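Local coordinates for protein amine Dehydrogenase (Pseudomonas putida, PDB 1JMX) that probably oxidises primary amines as part of a quinohemoprotein and passes the electrons on through two covalently bound c-type hemes, at residues P291-A296 against L407-L412; K364-K369 against W398-N403; P413-V418 against I467-D472. One frame throughout, in Å; residues are numbered along the deposited sequence.

Contact 1. Residues P291-A296 against L407-L412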
ATOM      1  N   PRO A 291      -6.153  21.113 -32.279  1.00 20.43           N
ATOM      2  CA  PRO A 291      -6.594  19.741 -31.997  1.00 19.77           C
ATOM      3  C   PRO A 291      -6.167  18.774 -33.082  1.00 19.54           C
ATOM      4  O   PRO A 291      -5.757  19.188 -34.167  1.00 19.98           O
ATOM      5  CB  PRO A 291      -8.118  19.860 -31.992  1.00 20.32           C
ATOM      6  CG  PRO A 291      -8.368  21.316 -31.708  1.00 21.45           C
ATOM      7  CD  PRO A 291      -7.318  21.978 -32.535  1.00 20.84           C
ATOM      8  N   ALA A 292      -6.312  17.484 -32.790  1.00 18.87           N
ATOM      9  CA  ALA A 292      -5.958  16.431 -33.731  1.00 19.78           C
ATOM     10  C   ALA A 292      -7.199  15.845 -34.407  1.00 20.66           C
ATOM     11  O   ALA A 292      -7.181  14.714 -34.889  1.00 19.60           O
ATOM     12  CB  ALA A 292      -5.173  15.341 -33.022  1.00 21.72           C
ATOM     13  N   PHE A 293      -8.279  16.618 -34.428  1.00 21.59           N
ATOM     14  CA  PHE A 293      -9.522  16.192 -35.058  1.00 22.58           C
ATOM     15  C   PHE A 293     -10.268  17.387 -35.648  1.00 23.74           C
ATOM     16  O   PHE A 293     -10.144  18.516 -35.157  1.00 23.41           O
ATOM     17  CB  PHE A 293     -10.423  15.452 -34.057  1.00 21.17           C
ATOM     18  CG  PHE A 293     -10.765  16.256 -32.830  1.00 20.46           C
ATOM     19  CD1 PHE A 293     -11.842  17.138 -32.831  1.00 21.83           C
ATOM     20  CD2 PHE A 293     -10.010  16.126 -31.664  1.00 20.59           C
ATOM     21  CE1 PHE A 293     -12.161  17.881 -31.690  1.00 20.70           C
ATOM     22  CE2 PHE A 293     -10.322  16.862 -30.525  1.00 19.20           C
ATOM     23  CZ  PHE A 293     -11.400  17.740 -30.541  1.00 21.05           C
ATOM     24  N   ILE A 294     -11.030  17.130 -36.708  1.00 24.31           N
ATOM     25  CA  ILE A 294     -11.813  18.164 -37.370  1.00 24.83           C
ATOM     26  C   ILE A 294     -13.107  17.496 -37.817  1.00 25.60           C
ATOM     27  O   ILE A 294     -13.086  16.462 -38.495  1.00 25.80           O
ATOM     28  CB  ILE A 294     -11.048  18.799 -38.591  1.00 24.34           C
ATOM     29  CG1 ILE A 294     -11.882  19.888 -39.261  1.00 24.09           C
ATOM     30  CG2 ILE A 294     -10.691  17.748 -39.618  1.00 24.73           C
ATOM     31  CD1 ILE A 294     -11.916  21.181 -38.513  1.00 24.53           C
ATOM     32  N   LYS A 295     -14.229  18.032 -37.353  1.00 25.67           N
ATOM     33  CA  LYS A 295     -15.521  17.482 -37.718  1.00 26.07           C
ATOM     34  C   LYS A 295     -15.823  17.884 -39.162  1.00 26.65           C
ATOM     35  O   LYS A 295     -15.511  19.009 -39.578  1.00 26.35           O
ATOM     36  CB  LYS A 295     -16.611  17.996 -36.778  1.00 25.15           C
ATOM     37  CG  LYS A 295     -17.966  17.373 -37.035  1.00 25.57           C
ATOM     38  CD  LYS A 295     -19.015  17.960 -36.126  1.00 27.29           C
ATOM     39  CE  LYS A 295     -20.383  17.360 -36.413  1.00 29.37           C
ATOM     40  NZ  LYS A 295     -20.413  15.876 -36.210  1.00 31.19           N
ATOM     41  N   ALA A 296     -16.405  16.953 -39.918  1.00 26.97           N
ATOM     42  CA  ALA A 296     -16.760  17.183 -41.314  1.00 27.46           C
ATOM     43  C   ALA A 296     -17.791  18.299 -41.387  1.00 28.87           C
ATOM     44  O   ALA A 296     -18.767  18.311 -40.627  1.00 28.60           O
ATOM     45  CB  ALA A 296     -17.313  15.913 -41.935  1.00 26.46           C
ATOM     46  N   LEU A 407     -12.031   4.445 -35.969  1.00 25.70           N
ATOM     47  CA  LEU A 407     -11.290   5.689 -36.070  1.00 25.14           C
ATOM     48  C   LEU A 407     -11.279   6.360 -34.700  1.00 23.95           C
ATOM     49  O   LEU A 407     -12.337   6.625 -34.139  1.00 23.47           O
ATOM     50  CB  LEU A 407     -12.023   6.599 -37.066  1.00 24.16           C
ATOM     51  CG  LEU A 407     -11.438   7.779 -37.854  1.00 24.39           C
ATOM     52  CD1 LEU A 407     -12.480   8.902 -37.853  1.00 23.23           C
ATOM     53  CD2 LEU A 407     -10.118   8.276 -37.305  1.00 23.38           C
ATOM     54  N   ARG A 408     -10.096   6.569 -34.129  1.00 23.69           N
ATOM     55  CA  ARG A 408     -10.021   7.265 -32.852  1.00 22.95           C
ATOM     56  C   ARG A 408     -10.002   8.754 -33.205  1.00 21.19           C
ATOM     57  O   ARG A 408      -9.075   9.235 -33.855  1.00 20.52           O
ATOM     58  CB  ARG A 408      -8.765   6.889 -32.056  1.00 24.52           C
ATOM     59  CG  ARG A 408      -8.739   7.546 -30.659  1.00 26.98           C
ATOM     60  CD  ARG A 408      -7.579   7.065 -29.799  1.00 30.11           C
ATOM     61  NE  ARG A 408      -6.603   8.120 -29.511  1.00 34.21           N
ATOM     62  CZ  ARG A 408      -6.672   8.959 -28.479  1.00 35.59           C
ATOM     63  NH1 ARG A 408      -7.676   8.882 -27.618  1.00 38.42           N
ATOM     64  NH2 ARG A 408      -5.751   9.899 -28.315  1.00 37.45           N
ATOM     65  N   ILE A 409     -11.080   9.448 -32.856  1.00 20.71           N
ATOM     66  CA  ILE A 409     -11.203  10.867 -33.131  1.00 20.05           C
ATOM     67  C   ILE A 409     -10.257  11.654 -32.236  1.00 20.41           C
ATOM     68  O   ILE A 409      -9.401  12.392 -32.723  1.00 20.13           O
ATOM     69  CB  ILE A 409     -12.666  11.370 -32.915  1.00 20.49           C
ATOM     70  CG1 ILE A 409     -13.588  10.909 -34.053  1.00 21.29           C
ATOM     71  CG2 ILE A 409     -12.706  12.883 -32.885  1.00 19.10           C
ATOM     72  CD1 ILE A 409     -13.749   9.436 -34.194  1.00 23.03           C
ATOM     73  N   GLY A 410     -10.425  11.496 -30.925  1.00 20.20           N
ATOM     74  CA  GLY A 410      -9.588  12.201 -29.971  1.00 19.07           C
ATOM     75  C   GLY A 410     -10.356  12.431 -28.690  1.00 19.66           C
ATOM     76  O   GLY A 410     -11.304  11.711 -28.394  1.00 19.43           O
ATOM     77  N   TYR A 411      -9.948  13.430 -27.920  1.00 20.18           N
ATOM     78  CA  TYR A 411     -10.619  13.746 -26.663  1.00 21.04           C
ATOM     79  C   TYR A 411     -11.612  14.875 -26.901  1.00 21.30           C
ATOM     80  O   TYR A 411     -11.212  16.027 -27.067  1.00 22.37           O
ATOM     81  CB  TYR A 411      -9.598  14.167 -25.606  1.00 21.66           C
ATOM     82  CG  TYR A 411      -8.652  13.065 -25.173  1.00 22.79           C
ATOM     83  CD1 TYR A 411      -7.292  13.321 -24.994  1.00 23.60           C
ATOM     84  CD2 TYR A 411      -9.125  11.781 -24.896  1.00 23.45           C
ATOM     85  CE1 TYR A 411      -6.425  12.327 -24.546  1.00 24.74           C
ATOM     86  CE2 TYR A 411      -8.267  10.778 -24.445  1.00 22.63           C
ATOM     87  CZ  TYR A 411      -6.920  11.060 -24.274  1.00 24.17           C
ATOM     88  OH  TYR A 411      -6.061  10.074 -23.847  1.00 26.22           O
ATOM     89  N   LEU A 412     -12.902  14.539 -26.915  1.00 21.44           N
ATOM     90  CA  LEU A 412     -13.958  15.521 -27.152  1.00 20.77           C
ATOM     91  C   LEU A 412     -14.581  16.056 -25.873  1.00 20.92           C
ATOM     92  O   LEU A 412     -14.708  15.335 -24.887  1.00 21.39           O
ATOM     93  CB  LEU A 412     -15.053  14.923 -28.043  1.00 19.70           C
ATOM     94  CG  LEU A 412     -14.680  14.555 -29.481  1.00 20.27           C
ATOM     95  CD1 LEU A 412     -15.918  14.129 -30.243  1.00 20.33           C
ATOM     96  CD2 LEU A 412     -14.049  15.740 -30.163  1.00 21.01           C
TER
HETATM   97  O   HOH W   1      -6.574  12.049 -33.081  1.00 32.73           O
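Phe293 meets Ile409 and Leu412 where two beta domains of the alpha subunit, domains III and IV of the E-set type, lean on each other. The strands involved, 293-295 and 407-411, run at 100° to one another with axes 7.3 Å apart at their closest, so this is packing between separate sheets and the joint is made largely by side chains. The phenyl ring does most of the work. Its CG stands between the backbone N and the carbonyl carbon (chi1 57°), which swings the ring off strand 293-295 and across to domain IV. Leu412 reaches one face with a single methyl: CD2 sits 3.6 Å from the ring centroid, 27° off the normal, displaced toward the CE1–CZ rim in a CH-pi contact. Pro291 CB covers the opposite face, so the ring is held flat between a proline of its own segment and a leucine of the other domain. Nearer the backbone, Ile409 CG2 lies 3.6 Å from Phe293 CB, the two side chains crossing at about a right angle. Gly410 CA passes the ring obliquely, 4.3 Å from Phe293 CD2; a CB there would hit the ring and Ile409 O. Tyr362, on the strand next to 285-295, also packs against Ile409 and Leu412. One water bridges the backbones, donating to Ala292 O at 3.3 Å and to Ile409 O at 2.9 Å.

Contact 2. Residues K364-K369 against W398-N403. With NI (nickel (II) ion), chain D.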
ATOM      1  N   LYS A 364     -19.455  11.452 -37.464  1.00 26.70           N
ATOM      2  CA  LYS A 364     -20.256  11.210 -36.271  1.00 26.97           C
ATOM      3  C   LYS A 364     -19.525  10.336 -35.259  1.00 25.45           C
ATOM      4  O   LYS A 364     -18.751   9.449 -35.627  1.00 25.38           O
ATOM      5  CB  LYS A 364     -21.578  10.525 -36.638  1.00 29.07           C
ATOM      6  CG  LYS A 364     -21.425   9.221 -37.426  1.00 32.03           C
ATOM      7  CD  LYS A 364     -22.428   8.155 -36.970  1.00 35.93           C
ATOM      8  CE  LYS A 364     -22.033   7.559 -35.607  1.00 37.00           C
ATOM      9  NZ  LYS A 364     -23.088   6.668 -35.024  1.00 38.12           N
ATOM     10  N   VAL A 365     -19.803  10.580 -33.982  1.00 24.78           N
ATOM     11  CA  VAL A 365     -19.192   9.811 -32.910  1.00 22.58           C
ATOM     12  C   VAL A 365     -20.079   8.605 -32.629  1.00 23.36           C
ATOM     13  O   VAL A 365     -21.292   8.727 -32.423  1.00 23.10           O
ATOM     14  CB  VAL A 365     -18.992  10.649 -31.625  1.00 20.21           C
ATOM     15  CG1 VAL A 365     -18.279   9.818 -30.582  1.00 19.46           C
ATOM     16  CG2 VAL A 365     -18.184  11.902 -31.925  1.00 17.90           C
ATOM     17  N   GLU A 366     -19.446   7.440 -32.636  1.00 24.00           N
ATOM     18  CA  GLU A 366     -20.106   6.159 -32.432  1.00 24.36           C
ATOM     19  C   GLU A 366     -19.956   5.586 -31.017  1.00 22.61           C
ATOM     20  O   GLU A 366     -20.933   5.177 -30.387  1.00 22.58           O
ATOM     21  CB  GLU A 366     -19.495   5.189 -33.432  1.00 26.57           C
ATOM     22  CG  GLU A 366     -20.296   3.978 -33.766  1.00 30.76           C
ATOM     23  CD  GLU A 366     -19.651   3.207 -34.904  1.00 33.82           C
ATOM     24  OE1 GLU A 366     -18.503   2.723 -34.724  1.00 32.53           O
ATOM     25  OE2 GLU A 366     -20.280   3.120 -35.988  1.00 36.75           O
ATOM     26  N   GLU A 367     -18.725   5.579 -30.524  1.00 20.98           N
ATOM     27  CA  GLU A 367     -18.406   5.015 -29.220  1.00 18.64           C
ATOM     28  C   GLU A 367     -17.566   5.980 -28.376  1.00 17.57           C
ATOM     29  O   GLU A 367     -16.747   6.733 -28.908  1.00 18.18           O
ATOM     30  CB  GLU A 367     -17.667   3.690 -29.467  1.00 17.49           C
ATOM     31  CG  GLU A 367     -16.613   3.300 -28.453  1.00 17.78           C
ATOM     32  CD  GLU A 367     -17.183   2.681 -27.201  1.00 18.93           C
ATOM     33  OE1 GLU A 367     -18.407   2.746 -26.990  1.00 17.85           O
ATOM     34  OE2 GLU A 367     -16.396   2.118 -26.418  1.00 20.98           O
ATOM     35  N   VAL A 368     -17.784   5.973 -27.063  1.00 16.60           N
ATOM     36  CA  VAL A 368     -17.038   6.848 -26.162  1.00 15.72           C
ATOM     37  C   VAL A 368     -16.381   6.065 -25.035  1.00 16.11           C
ATOM     38  O   VAL A 368     -17.017   5.214 -24.412  1.00 16.85           O
ATOM     39  CB  VAL A 368     -17.943   7.921 -25.536  1.00 15.94           C
ATOM     40  CG1 VAL A 368     -17.130   8.843 -24.646  1.00 14.10           C
ATOM     41  CG2 VAL A 368     -18.629   8.714 -26.618  1.00 15.90           C
ATOM     42  N   LYS A 369     -15.106   6.358 -24.780  1.00 15.95           N
ATOM     43  CA  LYS A 369     -14.347   5.701 -23.720  1.00 15.60           C
ATOM     44  C   LYS A 369     -13.818   6.716 -22.715  1.00 15.85           C
ATOM     45  O   LYS A 369     -13.233   7.724 -23.092  1.00 15.64           O
ATOM     46  CB  LYS A 369     -13.163   4.920 -24.300  1.00 15.84           C
ATOM     47  CG  LYS A 369     -13.550   3.829 -25.269  1.00 17.49           C
ATOM     48  CD  LYS A 369     -12.329   3.120 -25.811  1.00 18.29           C
ATOM     49  CE  LYS A 369     -12.696   2.212 -26.957  1.00 18.49           C
ATOM     50  NZ  LYS A 369     -13.776   1.264 -26.572  1.00 20.74           N
ATOM     51  N   TRP A 398     -14.704   7.729 -30.547  1.00 16.19           N
ATOM     52  CA  TRP A 398     -14.406   6.767 -31.603  1.00 17.90           C
ATOM     53  C   TRP A 398     -15.514   6.739 -32.640  1.00 18.62           C
ATOM     54  O   TRP A 398     -16.696   6.826 -32.317  1.00 17.93           O
ATOM     55  CB  TRP A 398     -14.250   5.350 -31.047  1.00 19.66           C
ATOM     56  CG  TRP A 398     -13.076   5.178 -30.173  1.00 21.22           C
ATOM     57  CD1 TRP A 398     -12.955   5.594 -28.883  1.00 21.70           C
ATOM     58  CD2 TRP A 398     -11.833   4.559 -30.519  1.00 23.40           C
ATOM     59  NE1 TRP A 398     -11.714   5.278 -28.401  1.00 22.99           N
ATOM     60  CE2 TRP A 398     -11.000   4.639 -29.381  1.00 23.24           C
ATOM     61  CE3 TRP A 398     -11.340   3.941 -31.683  1.00 24.61           C
ATOM     62  CZ2 TRP A 398      -9.698   4.126 -29.364  1.00 23.65           C
ATOM     63  CZ3 TRP A 398     -10.038   3.428 -31.668  1.00 25.04           C
ATOM     64  CH2 TRP A 398      -9.234   3.526 -30.512  1.00 24.89           C
ATOM     65  N   GLY A 399     -15.116   6.554 -33.889  1.00 20.83           N
ATOM     66  CA  GLY A 399     -16.072   6.485 -34.974  1.00 22.87           C
ATOM     67  C   GLY A 399     -15.565   5.477 -35.977  1.00 24.32           C
ATOM     68  O   GLY A 399     -14.844   4.539 -35.626  1.00 23.58           O
ATOM     69  N   LYS A 400     -15.944   5.658 -37.229  1.00 25.35           N
ATOM     70  CA  LYS A 400     -15.500   4.761 -38.278  1.00 27.72           C
ATOM     71  C   LYS A 400     -15.107   5.578 -39.481  1.00 27.64           C
ATOM     72  O   LYS A 400     -15.739   6.593 -39.783  1.00 28.58           O
ATOM     73  CB  LYS A 400     -16.601   3.767 -38.658  1.00 29.41           C
ATOM     74  CG  LYS A 400     -16.775   2.628 -37.665  1.00 30.02           C
ATOM     75  CD  LYS A 400     -17.596   1.515 -38.271  1.00 31.71           C
ATOM     76  CE  LYS A 400     -17.575   0.261 -37.393  1.00 32.94           C
ATOM     77  NZ  LYS A 400     -18.222   0.464 -36.068  1.00 31.35           N
ATOM     78  N   ASP A 401     -14.035   5.168 -40.144  1.00 28.45           N
ATOM     79  CA  ASP A 401     -13.596   5.888 -41.322  1.00 30.82           C
ATOM     80  C   ASP A 401     -14.340   5.412 -42.581  1.00 32.71           C
ATOM     81  O   ASP A 401     -15.246   4.559 -42.497  1.00 32.56           O
ATOM     82  CB  ASP A 401     -12.078   5.786 -41.478  1.00 29.33           C
ATOM     83  CG  ASP A 401     -11.598   4.373 -41.666  1.00 28.17           C
ATOM     84  OD1 ASP A 401     -12.420   3.456 -41.849  1.00 28.76           O
ATOM     85  OD2 ASP A 401     -10.370   4.186 -41.652  1.00 30.79           O
ATOM     86  N   ALA A 402     -13.961   5.974 -43.731  1.00 33.90           N
ATOM     87  CA  ALA A 402     -14.575   5.637 -45.018  1.00 35.17           C
ATOM     88  C   ALA A 402     -14.453   4.153 -45.352  1.00 36.41           C
ATOM     89  O   ALA A 402     -15.266   3.612 -46.105  1.00 36.80           O
ATOM     90  CB  ALA A 402     -13.962   6.473 -46.119  1.00 34.65           C
ATOM     91  N   ASN A 403     -13.445   3.499 -44.774  1.00 38.18           N
ATOM     92  CA  ASN A 403     -13.219   2.074 -44.994  1.00 39.46           C
ATOM     93  C   ASN A 403     -13.921   1.167 -43.976  1.00 39.03           C
ATOM     94  O   ASN A 403     -13.652  -0.036 -43.927  1.00 40.20           O
ATOM     95  CB  ASN A 403     -11.720   1.771 -45.012  1.00 41.64           C
ATOM     96  CG  ASN A 403     -11.025   2.358 -46.224  1.00 44.01           C
ATOM     97  OD1 ASN A 403     -11.673   2.662 -47.234  1.00 45.57           O
ATOM     98  ND2 ASN A 403      -9.706   2.520 -46.140  1.00 44.52           N
TER
HETATM   99 NI    NI D2001     -19.655   2.330 -25.576  1.00 19.97          NI
HETATM  100  O   HOH W   2     -18.410   7.133 -37.430  1.00 33.25           O
HETATM  101  O   HOH W   3     -15.984   2.817 -33.931  1.00 27.27           O
HETATM  102  O   HOH W   4     -20.869   1.949 -23.920  1.00 13.88           O
HETATM  103  O   HOH W   5     -21.236   3.619 -26.427  1.00 60.89           O
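A classic beta bulge joins strands 367-378 and 391-400 in the sheet of domain IV, with Glu366 and Glu367 both set opposite Trp398 on the antiparallel neighbour. Trp398 O is gripped by two amides: Glu366 N at 2.8 Å, lying in the carbonyl plane, and Glu367 N at 3.0 Å, tilted 30° from that plane but with a nearly straight N-H...O angle. Trp398 N returns a bond to Glu367 O, completing a hydrogen-bonded pair. The two carboxylates go to different partners. Glu366, with CG anti to the backbone N (chi1 -159°) and an extended chain, crosses Lys400 obliquely; its OE1 takes Lys400 NZ at 2.6 Å, on the syn side but 32° out of the carboxylate plane, forming a salt bridge, and accepts from a water that also donates to Gly399 O. Glu367 lies alongside Trp398, bent at CG, and splits its carboxylate: OE1 binds the nickel ion at 1.9 Å, whose other ligands here are two waters, while OE2 offers its anti lone pair to Lys369 NZ. Each oxygen thus has a positive partner, which probably limits rotation of the group. On its way to OE2, the Lys369 chain passes over one face of the Trp398 indole, where CE makes a CH-pi contact 3.8 Å from the centroid of the five-membered ring; the ammonium itself is too far for more than a weak cation-pi attraction. The indole N-H is directed elsewhere, to Glu396 of the same strand. A CB on Gly399 would clash with Lys364 O, in the loop leading into the strand; that carbonyl takes a bond from a water which accepts from Lys400 N.

Contact 3. Residues P413-V418 against I467-D472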
ATOM      1  N   PRO A 413     -14.979  17.341 -25.877  1.00 20.96           N
ATOM      2  CA  PRO A 413     -15.598  17.973 -24.708  1.00 20.86           C
ATOM      3  C   PRO A 413     -16.874  17.242 -24.293  1.00 20.88           C
ATOM      4  O   PRO A 413     -17.615  16.725 -25.132  1.00 21.32           O
ATOM      5  CB  PRO A 413     -15.879  19.395 -25.197  1.00 21.19           C
ATOM      6  CG  PRO A 413     -16.040  19.227 -26.685  1.00 22.13           C
ATOM      7  CD  PRO A 413     -14.914  18.287 -27.005  1.00 21.04           C
ATOM      8  N   ALA A 414     -17.116  17.185 -22.989  1.00 21.00           N
ATOM      9  CA  ALA A 414     -18.285  16.490 -22.485  1.00 20.03           C
ATOM     10  C   ALA A 414     -18.735  16.960 -21.121  1.00 19.79           C
ATOM     11  O   ALA A 414     -18.064  17.739 -20.448  1.00 20.34           O
ATOM     12  CB  ALA A 414     -17.999  14.993 -22.431  1.00 21.71           C
ATOM     13  N   SER A 415     -19.906  16.478 -20.738  1.00 20.85           N
ATOM     14  CA  SER A 415     -20.493  16.758 -19.440  1.00 21.08           C
ATOM     15  C   SER A 415     -20.068  15.578 -18.576  1.00 20.10           C
ATOM     16  O   SER A 415     -19.988  14.445 -19.052  1.00 18.86           O
ATOM     17  CB  SER A 415     -22.019  16.798 -19.549  1.00 23.07           C
ATOM     18  OG  SER A 415     -22.637  16.587 -18.285  1.00 30.71           O
ATOM     19  N   TRP A 416     -19.803  15.847 -17.305  1.00 19.74           N
ATOM     20  CA  TRP A 416     -19.369  14.806 -16.393  1.00 17.18           C
ATOM     21  C   TRP A 416     -20.237  14.698 -15.171  1.00 18.12           C
ATOM     22  O   TRP A 416     -20.677  15.704 -14.615  1.00 19.18           O
ATOM     23  CB  TRP A 416     -17.930  15.057 -15.952  1.00 13.72           C
ATOM     24  CG  TRP A 416     -16.962  14.953 -17.058  1.00 12.03           C
ATOM     25  CD1 TRP A 416     -16.525  15.962 -17.866  1.00 10.87           C
ATOM     26  CD2 TRP A 416     -16.300  13.769 -17.499  1.00 11.06           C
ATOM     27  NE1 TRP A 416     -15.625  15.478 -18.780  1.00 11.05           N
ATOM     28  CE2 TRP A 416     -15.470  14.134 -18.579  1.00 11.56           C
ATOM     29  CE3 TRP A 416     -16.329  12.434 -17.088  1.00 11.41           C
ATOM     30  CZ2 TRP A 416     -14.674  13.210 -19.254  1.00 11.66           C
ATOM     31  CZ3 TRP A 416     -15.540  11.517 -17.759  1.00 10.70           C
ATOM     32  CH2 TRP A 416     -14.723  11.910 -18.831  1.00 11.13           C
ATOM     33  N   LYS A 417     -20.492  13.457 -14.775  1.00 18.08           N
ATOM     34  CA  LYS A 417     -21.257  13.175 -13.581  1.00 19.22           C
ATOM     35  C   LYS A 417     -20.772  11.884 -12.938  1.00 18.81           C
ATOM     36  O   LYS A 417     -20.004  11.121 -13.521  1.00 18.54           O
ATOM     37  CB  LYS A 417     -22.765  13.125 -13.842  1.00 19.03           C
ATOM     38  CG  LYS A 417     -23.243  12.018 -14.743  1.00 22.14           C
ATOM     39  CD  LYS A 417     -24.768  12.032 -14.793  1.00 26.24           C
ATOM     40  CE  LYS A 417     -25.307  11.395 -16.070  1.00 27.16           C
ATOM     41  NZ  LYS A 417     -24.838   9.993 -16.208  1.00 31.27           N
ATOM     42  N   VAL A 418     -21.240  11.663 -11.720  1.00 19.69           N
ATOM     43  CA  VAL A 418     -20.882  10.504 -10.928  1.00 20.24           C
ATOM     44  C   VAL A 418     -22.152   9.762 -10.489  1.00 19.95           C
ATOM     45  O   VAL A 418     -23.171  10.384 -10.167  1.00 19.54           O
ATOM     46  CB  VAL A 418     -20.035  10.979  -9.706  1.00 19.65           C
ATOM     47  CG1 VAL A 418     -20.372  10.192  -8.447  1.00 22.67           C
ATOM     48  CG2 VAL A 418     -18.555  10.881 -10.042  1.00 18.71           C
ATOM     49  N   ILE A 467     -19.455   9.009 -15.420  1.00 17.39           N
ATOM     50  CA  ILE A 467     -20.187   9.142 -16.682  1.00 16.44           C
ATOM     51  C   ILE A 467     -19.857  10.414 -17.454  1.00 15.27           C
ATOM     52  O   ILE A 467     -19.993  11.521 -16.935  1.00 13.49           O
ATOM     53  CB  ILE A 467     -21.731   9.138 -16.466  1.00 18.06           C
ATOM     54  CG1 ILE A 467     -22.143   8.068 -15.454  1.00 16.48           C
ATOM     55  CG2 ILE A 467     -22.452   8.921 -17.802  1.00 15.66           C
ATOM     56  CD1 ILE A 467     -21.794   6.695 -15.857  1.00 15.68           C
ATOM     57  N   ALA A 468     -19.425  10.235 -18.698  1.00 15.00           N
ATOM     58  CA  ALA A 468     -19.119  11.347 -19.592  1.00 16.89           C
ATOM     59  C   ALA A 468     -20.168  11.318 -20.699  1.00 18.18           C
ATOM     60  O   ALA A 468     -20.506  10.252 -21.213  1.00 18.12           O
ATOM     61  CB  ALA A 468     -17.738  11.187 -20.199  1.00 17.22           C
ATOM     62  N   THR A 469     -20.727  12.476 -21.024  1.00 18.85           N
ATOM     63  CA  THR A 469     -21.721  12.547 -22.085  1.00 19.70           C
ATOM     64  C   THR A 469     -21.249  13.605 -23.067  1.00 19.31           C
ATOM     65  O   THR A 469     -21.108  14.774 -22.718  1.00 18.39           O
ATOM     66  CB  THR A 469     -23.132  12.868 -21.548  1.00 21.13           C
ATOM     67  OG1 THR A 469     -23.120  14.132 -20.887  1.00 27.27           O
ATOM     68  CG2 THR A 469     -23.589  11.813 -20.564  1.00 19.21           C
ATOM     69  N   LEU A 470     -20.933  13.161 -24.277  1.00 18.98           N
ATOM     70  CA  LEU A 470     -20.440  14.038 -25.319  1.00 20.87           C
ATOM     71  C   LEU A 470     -21.328  15.233 -25.645  1.00 22.11           C
ATOM     72  O   LEU A 470     -22.549  15.116 -25.746  1.00 20.74           O
ATOM     73  CB  LEU A 470     -20.163  13.228 -26.578  1.00 20.49           C
ATOM     74  CG  LEU A 470     -18.698  13.178 -26.992  1.00 22.07           C
ATOM     75  CD1 LEU A 470     -17.827  12.848 -25.791  1.00 19.82           C
ATOM     76  CD2 LEU A 470     -18.526  12.161 -28.111  1.00 20.51           C
ATOM     77  N   ALA A 471     -20.696  16.400 -25.732  1.00 24.10           N
ATOM     78  CA  ALA A 471     -21.395  17.631 -26.072  1.00 27.17           C
ATOM     79  C   ALA A 471     -21.831  17.481 -27.529  1.00 28.91           C
ATOM     80  O   ALA A 471     -22.894  17.943 -27.928  1.00 30.72           O
ATOM     81  CB  ALA A 471     -20.459  18.816 -25.929  1.00 25.02           C
ATOM     82  N   ASP A 472     -21.011  16.773 -28.300  1.00 31.07           N
ATOM     83  CA  ASP A 472     -21.267  16.528 -29.715  1.00 32.22           C
ATOM     84  C   ASP A 472     -22.115  15.269 -29.919  1.00 31.13           C
ATOM     85  O   ASP A 472     -21.576  14.185 -30.152  1.00 32.23           O
ATOM     86  CB  ASP A 472     -19.918  16.402 -30.461  1.00 35.43           C
ATOM     87  CG  ASP A 472     -20.075  16.103 -31.956  1.00 37.97           C
ATOM     88  OD1 ASP A 472     -21.054  16.589 -32.571  1.00 39.73           O
ATOM     89  OD2 ASP A 472     -19.199  15.391 -32.511  1.00 38.27           O
TER
HETATM   90  O   HOH W   6     -18.175  16.468 -27.952  1.00 18.91           O
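Pro413 O is gripped by two donors: Ala471 N at 3.2 Å, just past the end of strand 467-470 and in an almost straight bond, and a water that in turn accepts from Asp472 N. From there strands 414-418 and 467-470 run antiparallel within the domain IV sheet. Ser415 and Thr469 form one hydrogen-bonded pair (Ser415 N to Thr469 O and Thr469 N to Ser415 O, both 2.9 Å), Lys417 and Ile467 the next. Between them, at the non-hydrogen-bonded pair Trp416–Ala468, Ala468 CA approaches Ser415 O and Trp416 CA approaches Ile467 O. Trp416, whose CG lies beside the backbone N (chi1 -65°), turns its indole back over the neighbouring strand, and Ala468 CB presses on one face, 3.4 Å from the centroid of the six-membered ring and 18° off its normal, nearest CZ3 and CH2. Phe393, Ala395 and Val370, from strands 391-400 and 367-378, also pack on this tryptophan. Replacing Trp416 with an alanine would probably leave the Ala468 methyl without its aromatic cover and open a gap toward Phe393 and Val370. On the other side of the sheet Lys417 CG, placed between N and the carbonyl carbon (chi1 65°), lies 3.7 Å from Ile467 CB, while Ser415 CB meets Thr469 OG1. The pairing therefore sets two environments apart: the face of Trp416 and Ala468 is apolar and packs inward, whereas the other mixes the polar groups of Ser415, Thr469 and Lys417 with the buried Ile467.

Following the chain from the N terminus, residues 291-296 end one strand of domain III, and contact 1 closes a long loop when 407-412 of domain IV comes back to meet them. Contact 2 is nested inside that loop: 364-369, just after the last domain III strand, pairs with 398-403. Contact 3 opens directly afterwards at 413 and closes at 467-472, so it follows both in series. Contacts 2 and 3 build the domain IV sheet, whereas contact 1 seats it against domain III. Leu412 CD1 joins all three, packing on Val365 CG2 and Leu470 CD2, and Leu407 O probably bonds to Gly399 N between contacts 1 and 2.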